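Local coordinates for protein epimerase (Methylomonas sp. DH-1, PDB 7CJ6) that catalyses the manganese-dependent epimerization of ketoses at C3, most actively on L-ribulose and also between D-allulose and D-fructose, as a homodimer, at residues A[10-15]-A[246-251]; A[116-121]-A[155-160]; A[150-155]-A[186-191]. One frame throughout, in Å; residues are numbered along the deposited sequence.

Interaction 1 (A[10-15]-A[246-251]); sequences GGHALV and ESFSSE. With MN (manganese (II) ion), chain C; PSJ (D-psicose), chain D.
His-12, Phe-248 and Glu-246 carry this contact at the mouth of the TIM barrel. Here strand 8-12 meets the loop that follows strand 242-245, its neighbour where the barrel closes. The edge of Phe-248 is turned toward one face of the His-12 ring in an offset edge-to-face pair. The ring centroids are 5.4 Å apart and the planes stand at 67°. Phe-248 CZ sits over the rim of the imidazole, 4.0 Å from His-12 CE1. Leu-14 fills in from beside Phe-248, its CD2 lying at the phenyl edge in the ring plane, 3.3 Å from Phe-248 CE1.

With CG anti to the backbone N in both His-12 (chi1 -168°) and Glu-246, the two side chains run alongside each other toward the sugar. His-12 CD2 comes within 3.2 Å of Glu-246 OE1. Glu-246 OE2 binds manganese at 2.0 Å, and Asp-185, His-211 and Glu-152 complete the protein ligands. His-12 NE2 lies 3.3 Å from C6 of the D-psicose. The other nitrogen, His-12 ND1, accepts from Leu-14 N at 3.3 Å, with Leu-14 N tilted from the ring plane.

No hydrogen bond crosses between the two segments. The imidazole is positioned by aromatic packing and by a backbone N-H to ND1, which would favour a proton on NE2, the nitrogen facing the sugar.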
loop_
_atom_site.group_PDB
_atom_site.type_symbol
_atom_site.label_atom_id
_atom_site.label_comp_id
_atom_site.label_asym_id
_atom_site.label_seq_id
_atom_site.Cartn_x
_atom_site.Cartn_y
_atom_site.Cartn_z
ATOM N N GLY A 10 -18.971 -13.371 -6.608
ATOM C CA GLY A 10 -18.295 -13.213 -7.902
ATOM C C GLY A 10 -16.813 -13.497 -7.795
ATOM O O GLY A 10 -16.252 -13.376 -6.680
ATOM N N GLY A 11 -16.215 -13.866 -8.928
ATOM C CA GLY A 11 -14.763 -13.991 -9.106
ATOM C C GLY A 11 -14.269 -12.929 -10.066
ATOM O O GLY A 11 -14.899 -12.735 -11.127
ATOM N N HIS A 12 -13.211 -12.226 -9.687
ATOM C CA HIS A 12 -12.547 -11.210 -10.540
ATOM C C HIS A 12 -11.880 -11.943 -11.709
ATOM O O HIS A 12 -11.344 -13.049 -11.492
ATOM C CB HIS A 12 -11.582 -10.381 -9.690
ATOM C CG HIS A 12 -11.078 -9.162 -10.381
ATOM N ND1 HIS A 12 -10.005 -9.204 -11.241
ATOM C CD2 HIS A 12 -11.493 -7.879 -10.343
ATOM C CE1 HIS A 12 -9.777 -7.996 -11.710
ATOM N NE2 HIS A 12 -10.679 -7.166 -11.176
ATOM N N ALA A 13 -11.930 -11.362 -12.909
ATOM C CA ALA A 13 -11.425 -11.985 -14.153
ATOM C C ALA A 13 -9.966 -12.431 -13.970
ATOM O O ALA A 13 -9.622 -13.521 -14.470
ATOM C CB ALA A 13 -11.580 -11.020 -15.299
ATOM N N LEU A 14 -9.149 -11.636 -13.269
ATOM C CA LEU A 14 -7.667 -11.805 -13.209
ATOM C C LEU A 14 -7.278 -12.967 -12.292
ATOM O O LEU A 14 -6.060 -13.214 -12.137
ATOM C CB LEU A 14 -7.002 -10.506 -12.749
ATOM C CG LEU A 14 -6.287 -9.753 -13.869
ATOM C CD1 LEU A 14 -7.292 -9.144 -14.822
ATOM C CD2 LEU A 14 -5.363 -8.683 -13.320
ATOM N N VAL A 15 -8.261 -13.657 -11.717
ATOM C CA VAL A 15 -8.036 -14.956 -11.027
ATOM C C VAL A 15 -7.711 -16.007 -12.095
ATOM O O VAL A 15 -6.957 -16.944 -11.778
ATOM C CB VAL A 15 -9.250 -15.351 -10.168
ATOM C CG1 VAL A 15 -9.150 -16.790 -9.685
ATOM C CG2 VAL A 15 -9.430 -14.396 -8.999
ATOM N N GLU A 246 -11.111 -11.275 -5.117
ATOM C CA GLU A 246 -10.101 -10.541 -5.909
ATOM C C GLU A 246 -8.711 -10.979 -5.447
ATOM O O GLU A 246 -8.441 -10.931 -4.227
ATOM C CB GLU A 246 -10.330 -9.043 -5.741
ATOM C CG GLU A 246 -9.386 -8.208 -6.576
ATOM C CD GLU A 246 -9.828 -6.767 -6.717
ATOM O OE1 GLU A 246 -10.099 -6.351 -7.847
ATOM O OE2 GLU A 246 -9.903 -6.070 -5.694
ATOM N N SER A 247 -7.872 -11.402 -6.393
ATOM C CA SER A 247 -6.508 -11.919 -6.127
ATOM C C SER A 247 -5.624 -11.683 -7.353
ATOM O O SER A 247 -6.112 -11.821 -8.498
ATOM C CB SER A 247 -6.550 -13.372 -5.738
ATOM O OG SER A 247 -5.247 -13.856 -5.450
ATOM N N PHE A 248 -4.367 -11.330 -7.112
ATOM C CA PHE A 248 -3.373 -11.029 -8.171
ATOM C C PHE A 248 -2.072 -11.761 -7.855
ATOM O O PHE A 248 -1.533 -11.603 -6.739
ATOM C CB PHE A 248 -3.179 -9.520 -8.306
ATOM C CG PHE A 248 -4.456 -8.775 -8.598
ATOM C CD1 PHE A 248 -4.926 -8.655 -9.895
ATOM C CD2 PHE A 248 -5.205 -8.224 -7.571
ATOM C CE1 PHE A 248 -6.108 -7.980 -10.162
ATOM C CE2 PHE A 248 -6.384 -7.548 -7.839
ATOM C CZ PHE A 248 -6.835 -7.429 -9.133
ATOM N N SER A 249 -1.626 -12.573 -8.815
ATOM C CA SER A 249 -0.337 -13.307 -8.801
ATOM C C SER A 249 0.376 -13.041 -10.128
ATOM O O SER A 249 -0.330 -12.818 -11.137
ATOM C CB SER A 249 -0.548 -14.779 -8.576
ATOM O OG SER A 249 0.688 -15.476 -8.612
ATOM N N SER A 250 1.710 -13.058 -10.123
ATOM C CA SER A 250 2.548 -12.890 -11.339
ATOM C C SER A 250 2.214 -14.001 -12.340
ATOM O O SER A 250 2.546 -13.848 -13.533
ATOM C CB SER A 250 4.015 -12.876 -10.994
ATOM O OG SER A 250 4.367 -14.022 -10.236
ATOM N N GLU A 251 1.566 -15.072 -11.869
ATOM C CA GLU A 251 1.205 -16.262 -12.687
ATOM C C GLU A 251 0.205 -15.831 -13.768
ATOM O O GLU A 251 0.342 -16.307 -14.915
ATOM C CB GLU A 251 0.654 -17.376 -11.793
ATOM C CG GLU A 251 1.372 -18.705 -11.973
ATOM C CD GLU A 251 0.753 -19.640 -12.999
ATOM O OE1 GLU A 251 -0.446 -19.476 -13.302
ATOM O OE2 GLU A 251 1.474 -20.530 -13.493
HETATM MN MN MN C . -10.823 -4.298 -5.389
HETATM C C1 PSJ D . -7.561 -2.400 -7.522
HETATM O O1 PSJ D . -6.604 -2.445 -6.459
HETATM C C2 PSJ D . -8.871 -2.921 -7.002
HETATM O O2 PSJ D . -8.920 -3.290 -5.863
HETATM C C3 PSJ D . -10.082 -2.932 -7.885
HETATM O O3 PSJ D . -10.798 -4.160 -7.772
HETATM C C4 PSJ D . -9.591 -2.705 -9.302
HETATM O O4 PSJ D . -9.196 -1.340 -9.366
HETATM C C5 PSJ D . -10.626 -2.981 -10.384
HETATM O O5 PSJ D . -11.828 -3.488 -9.789
HETATM C C6 PSJ D . -10.075 -3.977 -11.405
HETATM O O6 PSJ D . -10.952 -4.081 -12.540
#

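Interaction 2 (A[116-121]-A[155-160]); sequences LGKYPG and NRYETN. With PSJ (D-psicose), chain D.
Two loops at the C-terminal end of the TIM barrel meet here, one after strand 107-112 and the other after strand 148-152. Gly-117 N donates to Glu-158 O at 3.1 Å. The bond is nearly straight at the hydrogen (167°), but the donor stands above the carbonyl plane. A water adds a second join: it donates to Gly-117 O and Arg-156 O and accepts from Tyr-119 N.

A broad side-chain contact is the stack of Tyr-119 on the amide of Asn-160. The two planes are 9° apart, and Asn-160 ND2 lies over one ring face, 3.3 Å from Tyr-119 CG. Asn-160 has CG between its backbone N and carbonyl carbon (chi1 63°), which lays the amide flat on the ring. Asn-160 ND2 also donates to Gly-121 O at 2.9 Å, in the carbonyl plane and within the plane of its own amide. Stack and bond together fix the rotation of this amide. The phenol OH of Tyr-119 is bonded to Asp-77. An alanine in place of Tyr-119 would be likely to leave one face of the Asn-160 amide uncovered and Asp-77 without its phenol partner.

These barrel-end loops also form part of the sugar pocket. Glu-158 OE1 accepts from O1 of the D-psicose at 2.5 Å, while Leu-116 CD1 packs 3.4 Å from Glu-158 OE1. Glu-158 OE2 bonds to Tyr-157 OH of the second subunit, so the dimer partner helps position this carboxylate. Asn-155 OD1 accepts from Tyr-157 N at 2.8 Å, an Asx turn that shapes the loop. Lys-118 runs beside Tyr-157, Lys-118 CE at the ring edge, 4.0 Å from Tyr-157 CD1. Its amine reaches Thr-260 O of the second subunit.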
loop_
_atom_site.group_PDB
_atom_site.type_symbol
_atom_site.label_atom_id
_atom_site.label_comp_id
_atom_site.label_asym_id
_atom_site.label_seq_id
_atom_site.Cartn_x
_atom_site.Cartn_y
_atom_site.Cartn_z
ATOM N N LEU A 116 -6.540 5.055 -11.784
ATOM C CA LEU A 116 -6.006 4.012 -10.873
ATOM C C LEU A 116 -4.478 4.091 -10.899
ATOM O O LEU A 116 -3.886 3.861 -11.975
ATOM C CB LEU A 116 -6.498 2.635 -11.323
ATOM C CG LEU A 116 -5.960 1.459 -10.515
ATOM C CD1 LEU A 116 -6.476 1.506 -9.084
ATOM C CD2 LEU A 116 -6.330 0.137 -11.172
ATOM N N GLY A 117 -3.865 4.436 -9.767
ATOM C CA GLY A 117 -2.402 4.381 -9.617
ATOM C C GLY A 117 -1.878 5.423 -8.655
ATOM O O GLY A 117 -2.670 5.969 -7.873
ATOM N N LYS A 118 -0.573 5.683 -8.717
ATOM C CA LYS A 118 0.175 6.397 -7.654
ATOM C C LYS A 118 0.363 7.861 -8.065
ATOM O O LYS A 118 1.340 8.160 -8.788
ATOM C CB LYS A 118 1.496 5.670 -7.390
ATOM C CG LYS A 118 2.299 6.205 -6.215
ATOM C CD LYS A 118 3.400 5.267 -5.774
ATOM C CE LYS A 118 4.184 5.813 -4.601
ATOM N NZ LYS A 118 4.869 7.080 -4.942
ATOM N N TYR A 119 -0.554 8.729 -7.631
ATOM C CA TYR A 119 -0.493 10.195 -7.854
ATOM C C TYR A 119 0.767 10.717 -7.179
ATOM O O TYR A 119 1.095 10.291 -6.073
ATOM C CB TYR A 119 -1.743 10.894 -7.316
ATOM C CG TYR A 119 -2.969 10.729 -8.177
ATOM C CD1 TYR A 119 -3.219 11.578 -9.242
ATOM C CD2 TYR A 119 -3.886 9.723 -7.926
ATOM C CE1 TYR A 119 -4.343 11.430 -10.040
ATOM C CE2 TYR A 119 -5.015 9.564 -8.712
ATOM C CZ TYR A 119 -5.248 10.422 -9.771
ATOM O OH TYR A 119 -6.362 10.263 -10.548
ATOM N N PRO A 120 1.522 11.623 -7.840
ATOM C CA PRO A 120 2.748 12.162 -7.261
ATOM C C PRO A 120 2.483 13.271 -6.231
ATOM O O PRO A 120 3.428 13.742 -5.632
ATOM C CB PRO A 120 3.495 12.702 -8.492
ATOM C CG PRO A 120 2.394 13.102 -9.455
ATOM C CD PRO A 120 1.252 12.140 -9.191
ATOM N N GLY A 121 1.218 13.655 -6.046
ATOM C CA GLY A 121 0.829 14.734 -5.119
ATOM C C GLY A 121 -0.636 14.644 -4.710
ATOM O O GLY A 121 -1.413 13.890 -5.298
ATOM N N ASN A 155 -6.420 2.230 -1.543
ATOM C CA ASN A 155 -5.332 2.745 -0.672
ATOM C C ASN A 155 -4.654 3.943 -1.352
ATOM O O ASN A 155 -4.947 4.214 -2.520
ATOM C CB ASN A 155 -4.332 1.649 -0.295
ATOM C CG ASN A 155 -3.479 1.170 -1.450
ATOM O OD1 ASN A 155 -2.655 1.922 -1.976
ATOM N ND2 ASN A 155 -3.645 -0.092 -1.820
ATOM N N ARG A 156 -3.791 4.619 -0.597
ATOM C CA ARG A 156 -3.117 5.901 -0.915
ATOM C C ARG A 156 -2.253 5.771 -2.174
ATOM O O ARG A 156 -1.993 6.813 -2.812
ATOM C CB ARG A 156 -2.239 6.283 0.278
ATOM C CG ARG A 156 -1.178 5.241 0.603
ATOM C CD ARG A 156 -0.515 5.463 1.946
ATOM N NE ARG A 156 -1.482 5.403 3.041
ATOM C CZ ARG A 156 -1.249 5.850 4.266
ATOM N NH1 ARG A 156 -0.078 6.386 4.558
ATOM N NH2 ARG A 156 -2.184 5.757 5.197
ATOM N N TYR A 157 -1.793 4.556 -2.487
ATOM C CA TYR A 157 -0.910 4.254 -3.642
ATOM C C TYR A 157 -1.741 4.072 -4.918
ATOM O O TYR A 157 -1.127 3.901 -5.993
ATOM C CB TYR A 157 -0.072 2.997 -3.389
ATOM C CG TYR A 157 0.771 3.028 -2.140
ATOM C CD1 TYR A 157 1.917 3.800 -2.068
ATOM C CD2 TYR A 157 0.415 2.294 -1.021
ATOM C CE1 TYR A 157 2.702 3.825 -0.927
ATOM C CE2 TYR A 157 1.181 2.311 0.133
ATOM C CZ TYR A 157 2.327 3.084 0.183
ATOM O OH TYR A 157 3.086 3.112 1.318
ATOM N N GLU A 158 -3.073 4.136 -4.815
ATOM C CA GLU A 158 -4.007 3.772 -5.917
ATOM C C GLU A 158 -4.997 4.913 -6.188
ATOM O O GLU A 158 -5.578 4.935 -7.289
ATOM C CB GLU A 158 -4.720 2.454 -5.592
ATOM C CG GLU A 158 -3.775 1.264 -5.521
ATOM C CD GLU A 158 -4.401 -0.111 -5.697
ATOM O OE1 GLU A 158 -5.498 -0.203 -6.287
ATOM O OE2 GLU A 158 -3.781 -1.093 -5.242
ATOM N N THR A 159 -5.195 5.821 -5.228
ATOM C CA THR A 159 -5.942 7.087 -5.437
ATOM C C THR A 159 -5.533 8.121 -4.390
ATOM O O THR A 159 -5.116 7.718 -3.276
ATOM C CB THR A 159 -7.459 6.901 -5.370
ATOM O OG1 THR A 159 -8.014 8.141 -5.811
ATOM C CG2 THR A 159 -7.960 6.553 -3.985
ATOM N N ASN A 160 -5.673 9.403 -4.739
ATOM C CA ASN A 160 -5.488 10.534 -3.797
ATOM C C ASN A 160 -6.850 11.160 -3.458
ATOM O O ASN A 160 -6.859 12.165 -2.740
ATOM C CB ASN A 160 -4.488 11.555 -4.343
ATOM C CG ASN A 160 -4.924 12.223 -5.629
ATOM O OD1 ASN A 160 -6.006 11.957 -6.149
ATOM N ND2 ASN A 160 -4.079 13.098 -6.150
HETATM C C1 PSJ D . -7.561 -2.400 -7.522
HETATM O O1 PSJ D . -6.604 -2.445 -6.459
HETATM C C2 PSJ D . -8.871 -2.921 -7.002
HETATM O O2 PSJ D . -8.920 -3.290 -5.863
HETATM C C3 PSJ D . -10.082 -2.932 -7.885
HETATM O O3 PSJ D . -10.798 -4.160 -7.772
HETATM C C4 PSJ D . -9.591 -2.705 -9.302
HETATM O O4 PSJ D . -9.196 -1.340 -9.366
HETATM C C5 PSJ D . -10.626 -2.981 -10.384
HETATM O O5 PSJ D . -11.828 -3.488 -9.789
HETATM C C6 PSJ D . -10.075 -3.977 -11.405
HETATM O O6 PSJ D . -10.952 -4.081 -12.540
HETATM O O HOH W 1 -2.268 7.612 -5.673
#

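Interaction 3 (A[150-155]-A[186-191]); sequences DLEVVN and TYHMNI. With MN (manganese (II) ion), chain C; PSJ (D-psicose), chain D.
Val-154 and His-188 make the tight centre of this contact. A methyl of the valine, CG1, lies over one face of the imidazole in a CH-pi contact, 3.6 Å from the ring centroid and 20° off its normal. On the opposite face sits Tyr-187 CD2, so the ring is held between two side chains. CG of His-188 is anti to its carbonyl carbon (chi1 -64°), which brings the ring between the 150-155 segment and the sugar. His-188 NE2 donates to O2 of the D-psicose at 2.9 Å and to O1 at 3.0 Å. The bond to O2 is the straighter (152°). His-188 ND1 faces the protein, with Asn-155 N 3.0 Å away. Asn-155 ND2 makes only a weak, bent bond to His-188 ND1 at 3.1 Å, and also bonds to Tyr-157 OH of the second subunit.

The other contacts are looser, though they too are buried. Ile-191 CD1 approaches Asn-155 ND2 at 3.7 Å. Glu-152 barely touches the helix: its OE2 lies 4.1 Å from His-188 CD2, at the ring edge. Glu-152 OE2 instead binds manganese at 2.0 Å, and Glu-152 is probably one of the residues that pass protons to and from the substrate.

Strand 148-152 is flanked in the barrel by strands 107-112 and 180-185. Helix 186-192 follows directly on 180-185. Its Thr-186 and Met-189 pack on helix 227-236, while Ile-191 meets Ile-191 of the second subunit.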
loop_
_atom_site.group_PDB
_atom_site.type_symbol
_atom_site.label_atom_id
_atom_site.label_comp_id
_atom_site.label_asym_id
_atom_site.label_seq_id
_atom_site.Cartn_x
_atom_site.Cartn_y
_atom_site.Cartn_z
ATOM N N ASP A 150 -20.742 1.880 -8.137
ATOM C CA ASP A 150 -20.149 1.732 -6.785
ATOM C C ASP A 150 -18.690 2.192 -6.846
ATOM O O ASP A 150 -17.888 1.528 -7.534
ATOM C CB ASP A 150 -20.307 0.293 -6.289
ATOM C CG ASP A 150 -21.605 -0.354 -6.737
ATOM O OD1 ASP A 150 -22.599 -0.256 -5.983
ATOM O OD2 ASP A 150 -21.608 -0.967 -7.827
ATOM N N LEU A 151 -18.378 3.290 -6.153
ATOM C CA LEU A 151 -17.037 3.930 -6.125
ATOM C C LEU A 151 -16.154 3.159 -5.144
ATOM O O LEU A 151 -16.446 3.186 -3.926
ATOM C CB LEU A 151 -17.153 5.395 -5.691
ATOM C CG LEU A 151 -18.317 6.193 -6.271
ATOM C CD1 LEU A 151 -18.039 7.679 -6.171
ATOM C CD2 LEU A 151 -18.598 5.814 -7.709
ATOM N N GLU A 152 -15.111 2.502 -5.654
ATOM C CA GLU A 152 -14.215 1.658 -4.829
ATOM C C GLU A 152 -13.176 2.538 -4.134
ATOM O O GLU A 152 -12.299 3.104 -4.821
ATOM C CB GLU A 152 -13.531 0.584 -5.665
ATOM C CG GLU A 152 -12.798 -0.422 -4.811
ATOM C CD GLU A 152 -12.228 -1.594 -5.580
ATOM O OE1 GLU A 152 -12.257 -1.543 -6.828
ATOM O OE2 GLU A 152 -11.746 -2.537 -4.932
ATOM N N VAL A 153 -13.290 2.632 -2.814
ATOM C CA VAL A 153 -12.282 3.238 -1.901
ATOM C C VAL A 153 -11.028 2.368 -1.980
ATOM O O VAL A 153 -11.118 1.177 -1.652
ATOM C CB VAL A 153 -12.852 3.331 -0.472
ATOM C CG1 VAL A 153 -11.815 3.804 0.531
ATOM C CG2 VAL A 153 -14.082 4.224 -0.435
ATOM N N VAL A 154 -9.915 2.913 -2.477
ATOM C CA VAL A 154 -8.637 2.152 -2.571
ATOM C C VAL A 154 -7.565 2.882 -1.759
ATOM O O VAL A 154 -7.809 4.038 -1.347
ATOM C CB VAL A 154 -8.230 1.953 -4.040
ATOM C CG1 VAL A 154 -9.198 1.009 -4.744
ATOM C CG2 VAL A 154 -8.143 3.284 -4.766
ATOM N N ASN A 155 -6.420 2.230 -1.543
ATOM C CA ASN A 155 -5.332 2.745 -0.672
ATOM C C ASN A 155 -4.654 3.943 -1.352
ATOM O O ASN A 155 -4.947 4.214 -2.520
ATOM C CB ASN A 155 -4.332 1.649 -0.295
ATOM C CG ASN A 155 -3.479 1.170 -1.450
ATOM O OD1 ASN A 155 -2.655 1.922 -1.976
ATOM N ND2 ASN A 155 -3.645 -0.092 -1.820
ATOM N N THR A 186 -11.432 -5.330 1.223
ATOM C CA THR A 186 -10.763 -5.691 2.501
ATOM C C THR A 186 -9.255 -5.457 2.372
ATOM O O THR A 186 -8.630 -5.055 3.368
ATOM C CB THR A 186 -11.100 -7.123 2.930
ATOM O OG1 THR A 186 -10.653 -8.032 1.922
ATOM C CG2 THR A 186 -12.581 -7.299 3.181
ATOM N N TYR A 187 -8.687 -5.702 1.195
ATOM C CA TYR A 187 -7.249 -5.449 0.924
ATOM C C TYR A 187 -6.928 -3.987 1.251
ATOM O O TYR A 187 -5.988 -3.731 2.024
ATOM C CB TYR A 187 -6.897 -5.793 -0.523
ATOM C CG TYR A 187 -5.562 -5.254 -0.964
ATOM C CD1 TYR A 187 -4.380 -5.798 -0.492
ATOM C CD2 TYR A 187 -5.478 -4.188 -1.842
ATOM C CE1 TYR A 187 -3.148 -5.301 -0.886
ATOM C CE2 TYR A 187 -4.254 -3.688 -2.257
ATOM C CZ TYR A 187 -3.084 -4.245 -1.776
ATOM O OH TYR A 187 -1.870 -3.753 -2.173
ATOM N N HIS A 188 -7.674 -3.051 0.658
ATOM C CA HIS A 188 -7.464 -1.583 0.805
ATOM C C HIS A 188 -7.821 -1.149 2.229
ATOM O O HIS A 188 -7.133 -0.269 2.779
ATOM C CB HIS A 188 -8.278 -0.822 -0.246
ATOM C CG HIS A 188 -7.847 -1.121 -1.641
ATOM N ND1 HIS A 188 -6.621 -0.724 -2.130
ATOM C CD2 HIS A 188 -8.465 -1.784 -2.643
ATOM C CE1 HIS A 188 -6.500 -1.127 -3.381
ATOM N NE2 HIS A 188 -7.620 -1.776 -3.724
ATOM N N MET A 189 -8.862 -1.755 2.801
ATOM C CA MET A 189 -9.338 -1.444 4.172
ATOM C C MET A 189 -8.229 -1.797 5.167
ATOM O O MET A 189 -8.016 -1.024 6.120
ATOM C CB MET A 189 -10.603 -2.235 4.505
ATOM C CG MET A 189 -11.824 -1.783 3.723
ATOM S SD MET A 189 -13.254 -2.807 4.135
ATOM C CE MET A 189 -13.702 -2.126 5.728
ATOM N N ASN A 190 -7.537 -2.911 4.919
ATOM C CA ASN A 190 -6.460 -3.448 5.791
ATOM C C ASN A 190 -5.392 -2.371 6.003
ATOM O O ASN A 190 -4.797 -2.324 7.100
ATOM C CB ASN A 190 -5.848 -4.714 5.192
ATOM C CG ASN A 190 -4.796 -5.326 6.088
ATOM O OD1 ASN A 190 -5.100 -5.792 7.185
ATOM N ND2 ASN A 190 -3.557 -5.328 5.628
ATOM N N ILE A 191 -5.152 -1.547 4.980
ATOM C CA ILE A 191 -4.132 -0.460 5.013
ATOM C C ILE A 191 -4.724 0.787 5.688
ATOM O O ILE A 191 -4.103 1.271 6.652
ATOM C CB ILE A 191 -3.612 -0.165 3.595
ATOM C CG1 ILE A 191 -2.853 -1.365 3.024
ATOM C CG2 ILE A 191 -2.774 1.098 3.598
ATOM C CD1 ILE A 191 -2.539 -1.257 1.547
HETATM MN MN MN C . -10.823 -4.298 -5.389
HETATM C C1 PSJ D . -7.561 -2.400 -7.522
HETATM O O1 PSJ D . -6.604 -2.445 -6.459
HETATM C C2 PSJ D . -8.871 -2.921 -7.002
HETATM O O2 PSJ D . -8.920 -3.290 -5.863
HETATM C C3 PSJ D . -10.082 -2.932 -7.885
HETATM O O3 PSJ D . -10.798 -4.160 -7.772
HETATM C C4 PSJ D . -9.591 -2.705 -9.302
HETATM O O4 PSJ D . -9.196 -1.340 -9.366
HETATM C C5 PSJ D . -10.626 -2.981 -10.384
HETATM O O5 PSJ D . -11.828 -3.488 -9.789
HETATM C C6 PSJ D . -10.075 -3.977 -11.405
HETATM O O6 PSJ D . -10.952 -4.081 -12.540
#

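All three interactions line one pocket at the C-terminal end of the barrel, and all touch the D-psicose. Interaction 3 reaches the metal from strand 148-152 and interaction 1 from the loop after strand 242-245, their centres about 16 Å apart. Glu-246 OE2 and Glu-152 OE2 lie 4.1 Å from each other, a closeness that the shared manganese would offset. Interaction 2 stays off the metal, with nearest atoms about 7 Å from interaction 1. It abuts interaction 3, whose centre is about 12 Å away: Glu-158 OE1 lies 3.2 Å from His-188 CE1, and Thr-159 CG2 lies 3.4 Å from Val-154 CG2. Asn-155 belongs to both. Interactions 2 and 3 also reach the second subunit.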